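Local coordinates for protein transcriptional regulator, TetR family (Thermus thermophilus, PDB 3VPR) that acts as a transcriptional repressor of the TetR family, probably binding cis-regulatory DNA through its helix-turn-helix region and assembling as a dimer, at residues T17-E22 against V26-Q31; H42-K47 against L51-L56; E84-Y89 against M154-I159; Q102-K105 against N111-K114. One frame throughout, in Å; residues are numbered along the deposited sequence.

Contact 1 (T17-E22 against V26-Q31); sequences TEKGYE and VQDLAQ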
loop_
_atom_site.group_PDB
_atom_site.type_symbol
_atom_site.label_atom_id
_atom_site.label_comp_id
_atom_site.label_asym_id
_atom_site.label_seq_id
_atom_site.Cartn_x
_atom_site.Cartn_y
_atom_site.Cartn_z
ATOM N N THR A 17 3.984 3.193 16.638
ATOM C CA THR A 17 4.593 2.325 15.639
ATOM C C THR A 17 4.967 0.973 16.267
ATOM O O THR A 17 4.855 -0.069 15.630
ATOM C CB THR A 17 5.865 2.981 15.044
ATOM O OG1 THR A 17 5.491 4.132 14.280
ATOM C CG2 THR A 17 6.625 1.993 14.145
ATOM N N GLU A 18 5.397 1.006 17.526
ATOM C CA GLU A 18 5.808 -0.195 18.252
ATOM C C GLU A 18 4.641 -1.006 18.818
ATOM O O GLU A 18 4.678 -2.233 18.805
ATOM C CB GLU A 18 6.758 0.186 19.404
ATOM C CG GLU A 18 8.117 0.777 18.974
ATOM C CD GLU A 18 8.816 1.570 20.097
ATOM O OE1 GLU A 18 9.966 2.027 19.895
ATOM O OE2 GLU A 18 8.215 1.751 21.180
ATOM N N LYS A 19 3.615 -0.319 19.317
ATOM C CA LYS A 19 2.447 -0.966 19.917
ATOM C C LYS A 19 1.146 -0.901 19.118
ATOM O O LYS A 19 0.239 -1.691 19.363
ATOM C CB LYS A 19 2.123 -0.354 21.278
ATOM C CG LYS A 19 3.129 -0.530 22.367
ATOM C CD LYS A 19 2.474 -0.151 23.695
ATOM C CE LYS A 19 1.264 -1.042 23.974
ATOM N NZ LYS A 19 0.555 -0.733 25.247
ATOM N N GLY A 20 1.038 0.049 18.199
ATOM C CA GLY A 20 -0.193 0.193 17.438
ATOM C C GLY A 20 -0.980 1.315 18.094
ATOM O O GLY A 20 -0.994 1.406 19.318
ATOM N N TYR A 21 -1.639 2.160 17.306
ATOM C CA TYR A 21 -2.391 3.286 17.858
ATOM C C TYR A 21 -3.492 2.902 18.824
ATOM O O TYR A 21 -3.602 3.455 19.924
ATOM C CB TYR A 21 -3.017 4.128 16.738
ATOM C CG TYR A 21 -3.909 5.242 17.258
ATOM C CD1 TYR A 21 -3.361 6.429 17.743
ATOM C CD2 TYR A 21 -5.300 5.089 17.309
ATOM C CE1 TYR A 21 -4.171 7.435 18.269
ATOM C CE2 TYR A 21 -6.117 6.088 17.837
ATOM C CZ TYR A 21 -5.543 7.260 18.316
ATOM O OH TYR A 21 -6.331 8.249 18.865
ATOM N N GLU A 22 -4.331 1.974 18.388
ATOM C CA GLU A 22 -5.452 1.517 19.186
ATOM C C GLU A 22 -5.056 0.875 20.511
ATOM O O GLU A 22 -5.699 1.115 21.535
ATOM C CB GLU A 22 -6.297 0.547 18.361
ATOM C CG GLU A 22 -7.164 1.235 17.326
ATOM C CD GLU A 22 -8.123 2.218 17.968
ATOM O OE1 GLU A 22 -8.779 1.829 18.956
ATOM O OE2 GLU A 22 -8.227 3.372 17.493
ATOM N N VAL A 26 -3.683 6.516 26.768
ATOM C CA VAL A 26 -3.137 7.808 27.159
ATOM C C VAL A 26 -2.232 7.522 28.361
ATOM O O VAL A 26 -1.183 8.142 28.529
ATOM C CB VAL A 26 -4.272 8.793 27.558
ATOM C CG1 VAL A 26 -3.706 9.985 28.329
ATOM C CG2 VAL A 26 -4.982 9.287 26.295
ATOM N N GLN A 27 -2.644 6.557 29.176
ATOM C CA GLN A 27 -1.883 6.153 30.355
ATOM C C GLN A 27 -0.505 5.660 29.928
ATOM O O GLN A 27 0.502 6.020 30.536
ATOM C CB GLN A 27 -2.610 5.032 31.107
ATOM C CG GLN A 27 -1.973 4.671 32.429
ATOM C CD GLN A 27 -1.942 5.842 33.385
ATOM O OE1 GLN A 27 -2.984 6.378 33.758
ATOM N NE2 GLN A 27 -0.743 6.251 33.785
ATOM N N ASP A 28 -0.476 4.837 28.882
ATOM C CA ASP A 28 0.772 4.297 28.347
ATOM C C ASP A 28 1.736 5.397 27.911
ATOM O O ASP A 28 2.925 5.348 28.233
ATOM C CB ASP A 28 0.503 3.386 27.144
ATOM C CG ASP A 28 -0.173 2.091 27.534
ATOM O OD1 ASP A 28 0.057 1.614 28.670
ATOM O OD2 ASP A 28 -0.918 1.536 26.697
ATOM N N LEU A 29 1.224 6.380 27.168
ATOM C CA LEU A 29 2.050 7.486 26.691
ATOM C C LEU A 29 2.590 8.311 27.847
ATOM O O LEU A 29 3.761 8.693 27.855
ATOM C CB LEU A 29 1.243 8.415 25.771
ATOM C CG LEU A 29 0.838 7.968 24.362
ATOM C CD1 LEU A 29 -0.158 8.970 23.777
ATOM C CD2 LEU A 29 2.075 7.861 23.473
ATOM N N ALA A 30 1.733 8.590 28.821
ATOM C CA ALA A 30 2.133 9.406 29.959
ATOM C C ALA A 30 3.308 8.799 30.706
ATOM O O ALA A 30 4.247 9.510 31.069
ATOM C CB ALA A 30 0.966 9.600 30.899
ATOM N N GLN A 31 3.257 7.489 30.933
ATOM C CA GLN A 31 4.323 6.803 31.652
ATOM C C GLN A 31 5.574 6.659 30.792
ATOM O O GLN A 31 6.689 6.808 31.282
ATOM C CB GLN A 31 3.846 5.427 32.119
ATOM C CG GLN A 31 2.668 5.485 33.071
ATOM C CD GLN A 31 2.383 4.144 33.707
ATOM O OE1 GLN A 31 2.192 3.142 33.013
ATOM N NE2 GLN A 31 2.358 4.116 35.037
#
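Lys19 NZ lies 3.1 Å from Asp28 OD2, and this one salt bridge is the whole direct meeting of 17-22 with 26-31. The ammonium group reaches the carboxylate from above its plane, 67° out of it. It keeps to OD2, the second oxygen OD1 being 4.2 Å from Lys19 NZ. The two side chains cross at about a right angle, both setting out toward the opposite segment and together spanning the 10.1 Å between Lys19 CA and Asp28 CA. The lysine chain turns at chi3 (60°), and that bend helps carry its end to the acid. Lys19 NZ also makes a weak hydrogen bond to Ala23 O.

The acid sits in the first turn of helix 26-33, where Ser25 OG bonds to Asp28 N, and the amino end of the helix would be expected to favour a negative charge. On the other side, Lys19 closes helix 4-19. Gly20 then leaves the helix with positive phi (99°), a conformation in which a side chain would press on the carbonyl oxygen of Lys19. The bridge lies at the surface, while beneath it Tyr21 packs on Leu51 and Leu29 on Leu40 and Ile50. It links the end of helix 4-19 to the start of helix 26-33, the first helix of the predicted helix-turn-helix, within the three-helix DNA-binding domain characteristic of TetR-family repressors.

Contact 2 (H42-K47 against L51-L56); sequences HHFGSK and LYEISL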
loop_
_atom_site.group_PDB
_atom_site.type_symbol
_atom_site.label_atom_id
_atom_site.label_comp_id
_atom_site.label_asym_id
_atom_site.label_seq_id
_atom_site.Cartn_x
_atom_site.Cartn_y
_atom_site.Cartn_z
ATOM N N HIS A 42 -3.295 18.572 28.661
ATOM C CA HIS A 42 -3.084 20.019 28.621
ATOM C C HIS A 42 -2.469 20.475 27.302
ATOM O O HIS A 42 -2.810 21.547 26.794
ATOM C CB HIS A 42 -2.166 20.469 29.761
ATOM C CG HIS A 42 -2.792 20.410 31.119
ATOM N ND1 HIS A 42 -2.069 20.629 32.273
ATOM C CD2 HIS A 42 -4.060 20.138 31.514
ATOM C CE1 HIS A 42 -2.864 20.492 33.323
ATOM N NE2 HIS A 42 -4.078 20.194 32.890
ATOM N N HIS A 43 -1.562 19.661 26.757
ATOM C CA HIS A 43 -0.879 19.998 25.514
ATOM C C HIS A 43 -1.630 19.616 24.256
ATOM O O HIS A 43 -1.443 20.238 23.218
ATOM C CB HIS A 43 0.495 19.327 25.449
ATOM C CG HIS A 43 1.502 19.909 26.385
ATOM N ND1 HIS A 43 1.607 19.521 27.703
ATOM C CD2 HIS A 43 2.451 20.859 26.194
ATOM C CE1 HIS A 43 2.580 20.203 28.282
ATOM N NE2 HIS A 43 3.107 21.022 27.389
ATOM N N PHE A 44 -2.492 18.608 24.356
ATOM C CA PHE A 44 -3.217 18.109 23.196
ATOM C C PHE A 44 -4.729 17.927 23.329
ATOM O O PHE A 44 -5.409 17.760 22.333
ATOM C CB PHE A 44 -2.580 16.788 22.767
ATOM C CG PHE A 44 -1.179 16.943 22.265
ATOM C CD1 PHE A 44 -0.939 17.421 20.981
ATOM C CD2 PHE A 44 -0.098 16.671 23.093
ATOM C CE1 PHE A 44 0.362 17.629 20.532
ATOM C CE2 PHE A 44 1.210 16.876 22.656
ATOM C CZ PHE A 44 1.442 17.355 21.378
ATOM N N GLY A 45 -5.243 17.933 24.552
ATOM C CA GLY A 45 -6.672 17.784 24.740
ATOM C C GLY A 45 -7.200 16.368 24.592
ATOM O O GLY A 45 -8.135 15.994 25.284
ATOM N N SER A 46 -6.618 15.578 23.696
ATOM C CA SER A 46 -7.074 14.206 23.503
ATOM C C SER A 46 -6.032 13.391 22.771
ATOM O O SER A 46 -5.106 13.932 22.160
ATOM C CB SER A 46 -8.367 14.175 22.681
ATOM O OG SER A 46 -8.133 14.676 21.371
ATOM N N LYS A 47 -6.211 12.081 22.834
ATOM C CA LYS A 47 -5.331 11.133 22.165
ATOM C C LYS A 47 -5.469 11.316 20.660
ATOM O O LYS A 47 -4.495 11.243 19.910
ATOM C CB LYS A 47 -5.751 9.710 22.538
ATOM C CG LYS A 47 -4.895 8.593 21.962
ATOM C CD LYS A 47 -5.594 7.232 22.224
ATOM C CE LYS A 47 -4.946 6.091 21.468
ATOM N NZ LYS A 47 -5.707 4.822 21.649
ATOM N N LEU A 51 -2.685 11.947 17.475
ATOM C CA LEU A 51 -2.642 11.199 16.225
ATOM C C LEU A 51 -2.833 12.170 15.060
ATOM O O LEU A 51 -2.201 12.056 14.018
ATOM C CB LEU A 51 -3.769 10.158 16.189
ATOM C CG LEU A 51 -3.992 9.535 14.805
ATOM C CD1 LEU A 51 -2.719 8.825 14.369
ATOM C CD2 LEU A 51 -5.161 8.563 14.834
ATOM N N TYR A 52 -3.736 13.123 15.243
ATOM C CA TYR A 52 -4.007 14.112 14.211
ATOM C C TYR A 52 -2.760 14.959 13.908
ATOM O O TYR A 52 -2.393 15.123 12.750
ATOM C CB TYR A 52 -5.179 15.003 14.651
ATOM C CG TYR A 52 -5.373 16.229 13.805
ATOM C CD1 TYR A 52 -5.672 16.126 12.442
ATOM C CD2 TYR A 52 -5.230 17.497 14.358
ATOM C CE1 TYR A 52 -5.814 17.255 11.657
ATOM C CE2 TYR A 52 -5.372 18.632 13.587
ATOM C CZ TYR A 52 -5.661 18.511 12.238
ATOM O OH TYR A 52 -5.777 19.650 11.473
ATOM N N GLU A 53 -2.105 15.475 14.945
ATOM C CA GLU A 53 -0.912 16.302 14.750
ATOM C C GLU A 53 0.273 15.521 14.176
ATOM O O GLU A 53 1.050 16.052 13.384
ATOM C CB GLU A 53 -0.541 17.016 16.055
ATOM C CG GLU A 53 -1.409 18.250 16.260
ATOM C CD GLU A 53 -1.103 19.017 17.518
ATOM O OE1 GLU A 53 0.082 19.328 17.765
ATOM O OE2 GLU A 53 -2.064 19.325 18.254
ATOM N N ILE A 54 0.397 14.254 14.553
ATOM C CA ILE A 54 1.446 13.429 13.987
ATOM C C ILE A 54 1.180 13.297 12.474
ATOM O O ILE A 54 2.086 13.440 11.653
ATOM C CB ILE A 54 1.457 12.035 14.639
ATOM C CG1 ILE A 54 2.097 12.127 16.030
ATOM C CG2 ILE A 54 2.196 11.038 13.748
ATOM C CD1 ILE A 54 2.032 10.846 16.834
ATOM N N SER A 55 -0.070 13.031 12.109
ATOM C CA SER A 55 -0.433 12.885 10.694
ATOM C C SER A 55 -0.154 14.176 9.929
ATOM O O SER A 55 0.452 14.156 8.861
ATOM C CB SER A 55 -1.910 12.515 10.570
ATOM O OG SER A 55 -2.152 11.267 11.195
ATOM N N LEU A 56 -0.595 15.296 10.486
ATOM C CA LEU A 56 -0.370 16.607 9.877
ATOM C C LEU A 56 1.130 16.825 9.641
ATOM O O LEU A 56 1.549 17.133 8.528
ATOM C CB LEU A 56 -0.915 17.695 10.806
ATOM C CG LEU A 56 -1.835 18.775 10.232
ATOM C CD1 LEU A 56 -2.965 18.133 9.431
ATOM C CD2 LEU A 56 -2.391 19.604 11.388
#
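The backbone of Leu51 donates from N to Lys47 O at 3.1 Å with an N-H...O angle of 165°, an ordinary helical step that joins the segments near the start of helix 47-70. Just before it the chain swings out of helix 37-44 through Gly45, whose phi is positive, and Ser46 caps the new helix, its OG bonded to Glu49 N. One turn on, Leu51 O is gripped twice by Ser55, by OG at 2.9 Å and by N at 3.0 Å, from opposite faces of the carbonyl plane.

Among the side chains the meeting is that of Phe44 with Glu53. The carboxylate comes to the edge of the ring, with Glu53 OE1 3.3 Å from Phe44 CE1 and Glu53 OE2 3.5 Å from Phe44 CD1, and its plane is turned 51° from the ring's. Glu53 runs out straight beyond CG (chi2 -180°), which brings its end to the phenyl rim. The ring also packs on Ile8 and Leu9 of helix 4-19 and has Arg5 as a cation-pi partner, while Lys47 sends its amine to Tyr21 O.

Carboxylate oxygens against ring hydrogens make a mildly favourable electrostatic pair. Glu49, a like charge close by, would tend to raise the proton affinity of Glu53, whereas Arg5, its long and weak ion-pair partner, would tend to lower it, and the balance stays open.

Contact 3 (E84-Y89 against M154-I159); sequences EAHARY and MLNWMI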
loop_
_atom_site.group_PDB
_atom_site.type_symbol
_atom_site.label_atom_id
_atom_site.label_comp_id
_atom_site.label_asym_id
_atom_site.label_seq_id
_atom_site.Cartn_x
_atom_site.Cartn_y
_atom_site.Cartn_z
ATOM N N GLU A 84 12.105 11.373 -5.223
ATOM C CA GLU A 84 13.193 11.253 -4.258
ATOM C C GLU A 84 12.945 12.021 -2.962
ATOM O O GLU A 84 13.235 11.517 -1.879
ATOM C CB GLU A 84 14.515 11.691 -4.892
ATOM C CG GLU A 84 15.032 10.670 -5.896
ATOM C CD GLU A 84 16.420 10.983 -6.414
ATOM O OE1 GLU A 84 17.339 11.171 -5.591
ATOM O OE2 GLU A 84 16.594 11.030 -7.646
ATOM N N ALA A 85 12.412 13.235 -3.068
ATOM C CA ALA A 85 12.116 14.033 -1.888
ATOM C C ALA A 85 11.059 13.293 -1.066
ATOM O O ALA A 85 11.145 13.239 0.154
ATOM C CB ALA A 85 11.598 15.427 -2.302
ATOM N N HIS A 86 10.068 12.714 -1.744
ATOM C CA HIS A 86 9.006 11.967 -1.067
ATOM C C HIS A 86 9.600 10.816 -0.261
ATOM O O HIS A 86 9.343 10.690 0.929
ATOM C CB HIS A 86 8.010 11.428 -2.102
ATOM C CG HIS A 86 6.902 10.601 -1.522
ATOM N ND1 HIS A 86 5.571 10.920 -1.691
ATOM C CD2 HIS A 86 6.927 9.458 -0.797
ATOM C CE1 HIS A 86 4.825 10.008 -1.093
ATOM N NE2 HIS A 86 5.622 9.111 -0.544
ATOM N N ALA A 87 10.406 9.991 -0.922
ATOM C CA ALA A 87 11.047 8.830 -0.307
ATOM C C ALA A 87 12.029 9.201 0.801
ATOM O O ALA A 87 12.136 8.498 1.805
ATOM C CB ALA A 87 11.771 7.999 -1.387
ATOM N N ARG A 88 12.763 10.291 0.613
ATOM C CA ARG A 88 13.709 10.719 1.634
ATOM C C ARG A 88 12.949 11.173 2.874
ATOM O O ARG A 88 13.270 10.773 3.990
ATOM C CB ARG A 88 14.594 11.858 1.126
ATOM C CG ARG A 88 15.379 12.526 2.244
ATOM C CD ARG A 88 16.416 13.504 1.734
ATOM N NE ARG A 88 17.665 12.836 1.393
ATOM C CZ ARG A 88 18.809 13.459 1.132
ATOM N NH1 ARG A 88 18.881 14.785 1.171
ATOM N NH2 ARG A 88 19.886 12.751 0.832
ATOM N N TYR A 89 11.932 12.004 2.678
ATOM C CA TYR A 89 11.144 12.483 3.800
ATOM C C TYR A 89 10.513 11.295 4.525
ATOM O O TYR A 89 10.515 11.226 5.748
ATOM C CB TYR A 89 10.041 13.419 3.321
ATOM C CG TYR A 89 9.323 14.088 4.459
ATOM C CD1 TYR A 89 9.867 15.206 5.083
ATOM C CD2 TYR A 89 8.114 13.590 4.935
ATOM C CE1 TYR A 89 9.234 15.814 6.153
ATOM C CE2 TYR A 89 7.464 14.194 6.007
ATOM C CZ TYR A 89 8.033 15.306 6.614
ATOM O OH TYR A 89 7.409 15.911 7.686
HETATM N N MSE A 154 4.076 3.254 -5.924
HETATM C CA MSE A 154 5.443 2.783 -5.729
HETATM C C MSE A 154 6.047 3.389 -4.457
HETATM O O MSE A 154 6.637 2.683 -3.636
HETATM C CB MSE A 154 6.314 3.128 -6.943
HETATM C CG MSE A 154 5.925 2.399 -8.226
HETATM SE SE MSE A 154 6.909 3.027 -9.784
HETATM C CE MSE A 154 5.669 4.304 -10.475
ATOM N N LEU A 155 5.880 4.695 -4.294
ATOM C CA LEU A 155 6.426 5.396 -3.142
ATOM C C LEU A 155 5.738 5.010 -1.824
ATOM O O LEU A 155 6.418 4.651 -0.862
ATOM C CB LEU A 155 6.328 6.908 -3.362
ATOM C CG LEU A 155 6.980 7.448 -4.644
ATOM C CD1 LEU A 155 6.491 8.857 -4.898
ATOM C CD2 LEU A 155 8.509 7.411 -4.531
ATOM N N ASN A 156 4.405 5.060 -1.778
ATOM C CA ASN A 156 3.690 4.733 -0.538
ATOM C C ASN A 156 3.732 3.264 -0.126
ATOM O O ASN A 156 3.785 2.969 1.064
ATOM C CB ASN A 156 2.233 5.210 -0.596
ATOM C CG ASN A 156 2.121 6.725 -0.664
ATOM O OD1 ASN A 156 3.049 7.428 -0.276
ATOM N ND2 ASN A 156 0.983 7.233 -1.150
ATOM N N TRP A 157 3.712 2.342 -1.086
ATOM C CA TRP A 157 3.779 0.928 -0.728
ATOM C C TRP A 157 5.074 0.649 0.036
ATOM O O TRP A 157 5.150 -0.321 0.781
ATOM C CB TRP A 157 3.719 0.036 -1.968
ATOM C CG TRP A 157 3.561 -1.446 -1.661
ATOM C CD1 TRP A 157 4.373 -2.470 -2.086
ATOM C CD2 TRP A 157 2.489 -2.065 -0.939
ATOM N NE1 TRP A 157 3.867 -3.680 -1.675
ATOM C CE2 TRP A 157 2.715 -3.461 -0.969
ATOM C CE3 TRP A 157 1.361 -1.576 -0.269
ATOM C CZ2 TRP A 157 1.847 -4.373 -0.358
ATOM C CZ3 TRP A 157 0.495 -2.485 0.340
ATOM C CH2 TRP A 157 0.747 -3.868 0.292
HETATM N N MSE A 158 6.086 1.497 -0.138
HETATM C CA MSE A 158 7.356 1.326 0.575
HETATM C C MSE A 158 7.141 1.260 2.095
HETATM O O MSE A 158 7.931 0.646 2.821
HETATM C CB MSE A 158 8.319 2.478 0.264
HETATM C CG MSE A 158 9.085 2.365 -1.052
HETATM SE SE MSE A 158 10.341 3.855 -1.321
HETATM C CE MSE A 158 11.734 3.287 -0.110
ATOM N N ILE A 159 6.076 1.906 2.564
ATOM C CA ILE A 159 5.726 1.929 3.985
ATOM C C ILE A 159 5.511 0.514 4.530
ATOM O O ILE A 159 5.525 0.299 5.741
ATOM C CB ILE A 159 4.428 2.769 4.222
ATOM C CG1 ILE A 159 4.671 4.229 3.806
ATOM C CG2 ILE A 159 3.996 2.695 5.695
ATOM C CD1 ILE A 159 3.402 5.084 3.734
#
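His86 is the first residue along 84-89 to reach across to 154-159, the two helical segments running nearly parallel, with axes 10.1 Å apart and 10° between their directions. Its ring stands with CG opposite the backbone N (chi1 178°), which swings it into the gap between the helices. Leu155 covers one face: its CB makes a CH-pi contact 3.9 Å from the ring centroid, displaced toward the rim, while Leu155 CD1 approaches His86 CG at 3.8 Å. At the ring edge, Asn156 OD1 accepts a weak, strongly bent bond from His86 NE2, 3.1 Å long with an N-H...O angle of 121°. The amide oxygen is almost as near His86 CE1, at 3.2 Å, and the amide plane is turned obliquely to the ring. The stronger polar partner of the histidine is His122, which bonds to its ND1. With an alanine in place of His86, Leu155 would probably lose the ring it packs against, and His122 its hydrogen-bond mate.

Next in sequence, Ala87 CB touches Met158 SE, the selenium of a selenomethionine, 4.4 Å away in an apolar contact. Asn156 packs further on Trp157 of the second subunit, which puts helix 144-161 at the dimer interface. The buried imidazole is thus held mainly by His122 at ND1 and only weakly by Asn156 at NE2, with Leu155 over one face.

Contact 4 (Q102-K105 against N111-K114); sequences QGIK and NRLK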
loop_
_atom_site.group_PDB
_atom_site.type_symbol
_atom_site.label_atom_id
_atom_site.label_comp_id
_atom_site.label_asym_id
_atom_site.label_seq_id
_atom_site.Cartn_x
_atom_site.Cartn_y
_atom_site.Cartn_z
ATOM N N GLN A 102 -2.000 3.732 9.514
ATOM C CA GLN A 102 -2.913 2.896 10.281
ATOM C C GLN A 102 -4.028 3.671 10.980
ATOM O O GLN A 102 -5.166 3.206 11.055
ATOM C CB GLN A 102 -2.128 2.084 11.324
ATOM C CG GLN A 102 -1.552 2.916 12.461
ATOM C CD GLN A 102 -0.852 2.076 13.523
ATOM O OE1 GLN A 102 -1.441 1.161 14.101
ATOM N NE2 GLN A 102 0.409 2.394 13.788
ATOM N N GLY A 103 -3.700 4.861 11.474
ATOM C CA GLY A 103 -4.671 5.654 12.208
ATOM C C GLY A 103 -5.835 6.311 11.490
ATOM O O GLY A 103 -6.796 6.710 12.145
ATOM N N ILE A 104 -5.767 6.417 10.166
ATOM C CA ILE A 104 -6.821 7.070 9.386
ATOM C C ILE A 104 -8.258 6.943 9.914
ATOM O O ILE A 104 -8.925 7.953 10.154
ATOM C CB ILE A 104 -6.803 6.600 7.905
ATOM C CG1 ILE A 104 -7.839 7.385 7.092
ATOM C CG2 ILE A 104 -7.081 5.106 7.818
ATOM C CD1 ILE A 104 -7.551 8.874 6.999
ATOM N N LYS A 105 -8.735 5.718 10.100
ATOM C CA LYS A 105 -10.100 5.510 10.576
ATOM C C LYS A 105 -10.361 6.058 11.976
ATOM O O LYS A 105 -11.515 6.253 12.372
ATOM C CB LYS A 105 -10.447 4.019 10.551
ATOM C CG LYS A 105 -9.466 3.136 11.313
ATOM C CD LYS A 105 -10.000 1.719 11.478
ATOM C CE LYS A 105 -8.917 0.782 11.985
ATOM N NZ LYS A 105 -7.761 0.696 11.038
ATOM N N ASN A 111 -10.858 16.221 11.266
ATOM C CA ASN A 111 -9.405 16.054 11.243
ATOM C C ASN A 111 -9.037 15.246 10.019
ATOM O O ASN A 111 -8.102 15.587 9.307
ATOM C CB ASN A 111 -8.891 15.333 12.490
ATOM C CG ASN A 111 -8.840 16.235 13.701
ATOM O OD1 ASN A 111 -8.776 17.458 13.580
ATOM N ND2 ASN A 111 -8.852 15.636 14.878
ATOM N N ARG A 112 -9.797 14.185 9.765
ATOM C CA ARG A 112 -9.536 13.326 8.618
ATOM C C ARG A 112 -9.601 14.180 7.366
ATOM O O ARG A 112 -8.923 13.906 6.384
ATOM C CB ARG A 112 -10.588 12.218 8.522
ATOM C CG ARG A 112 -10.200 11.054 7.625
ATOM C CD ARG A 112 -11.426 10.310 7.142
ATOM N NE ARG A 112 -12.446 10.241 8.181
ATOM C CZ ARG A 112 -12.386 9.434 9.229
ATOM N NH1 ARG A 112 -11.352 8.621 9.373
ATOM N NH2 ARG A 112 -13.349 9.454 10.139
ATOM N N LEU A 113 -10.432 15.218 7.422
ATOM C CA LEU A 113 -10.637 16.130 6.305
ATOM C C LEU A 113 -9.406 16.928 5.946
ATOM O O LEU A 113 -9.015 16.968 4.785
ATOM C CB LEU A 113 -11.795 17.096 6.610
ATOM C CG LEU A 113 -12.216 18.102 5.536
ATOM C CD1 LEU A 113 -13.532 18.762 5.954
ATOM C CD2 LEU A 113 -11.142 19.155 5.340
ATOM N N LYS A 114 -8.808 17.591 6.930
ATOM C CA LYS A 114 -7.626 18.395 6.656
ATOM C C LYS A 114 -6.455 17.497 6.274
ATOM O O LYS A 114 -5.552 17.917 5.551
ATOM C CB LYS A 114 -7.258 19.257 7.870
ATOM C CG LYS A 114 -8.378 20.179 8.327
ATOM C CD LYS A 114 -7.924 21.117 9.433
ATOM C CE LYS A 114 -7.488 22.460 8.876
ATOM N NZ LYS A 114 -8.638 23.190 8.260
#
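The guanidinium of Arg112 meets the backbone of Ile104 and Lys105 with its edge: Ile104 O and Lys105 CA both lie near its plane, as do Ile104 C and Lys105 N. Lys105 CA is 3.6 Å from Arg112 NH1. The approach of Arg112 NH1 to Ile104 O, 2.6 Å, is very short, but its angle is too poor for a hydrogen bond, and its exact length is doubtful. A cation thus lies near a carbonyl just past the carboxyl end of helix 94-103, where a positive group would probably be welcome.

Lower on the arginine the contact is apolar: Ile104 CD1 packs against Arg112 CG at 3.5 Å and comes within 4.1 Å of Arg112 CD, the two side chains crossing at about a right angle. The bend of the arginine at chi3 (-37°) brings the guanidinium edge to the backbone of Ile104 and Lys105. Here two successive helices of the all-helical C-terminal domain, 94-103 and 109-135, are linked by a short connection, and Arg112 reaches back across it. Replacing Arg112 by a serine would probably strip Ile104 CD1 of its aliphatic cover and leave the carbonyl of Ile104 without the nearby positive charge.

The CB of Lys105, in a short 3-10 turn, sets out away from 111-114, and it is its CA that comes nearest the guanidinium. Beside the contact, Asn111 ND2 bonds to Glu48 OE2 on helix 47-70.

In the fold
From the N terminus, contact 1 closes the short loop between helices 4-19 and 26-33, and contact 2 follows in series, closing the step from helix 37-44 into helix 47-70. The two touch: Lys47 and Leu51 both meet Tyr21, which ties the connection after helix 4-19 to the start of helix 47-70. Contact 3 closes a far longer loop, bringing helix 75-92 to helix 144-161, and contact 4 is nested inside it at the turn from helix 94-103 to helix 109-135. None cross. Contact 4 borders contact 1 through Gln102 and contact 2 through Tyr52, coupling the N-terminal helices to the C-terminal domain, whereas contact 3 touches none of the others.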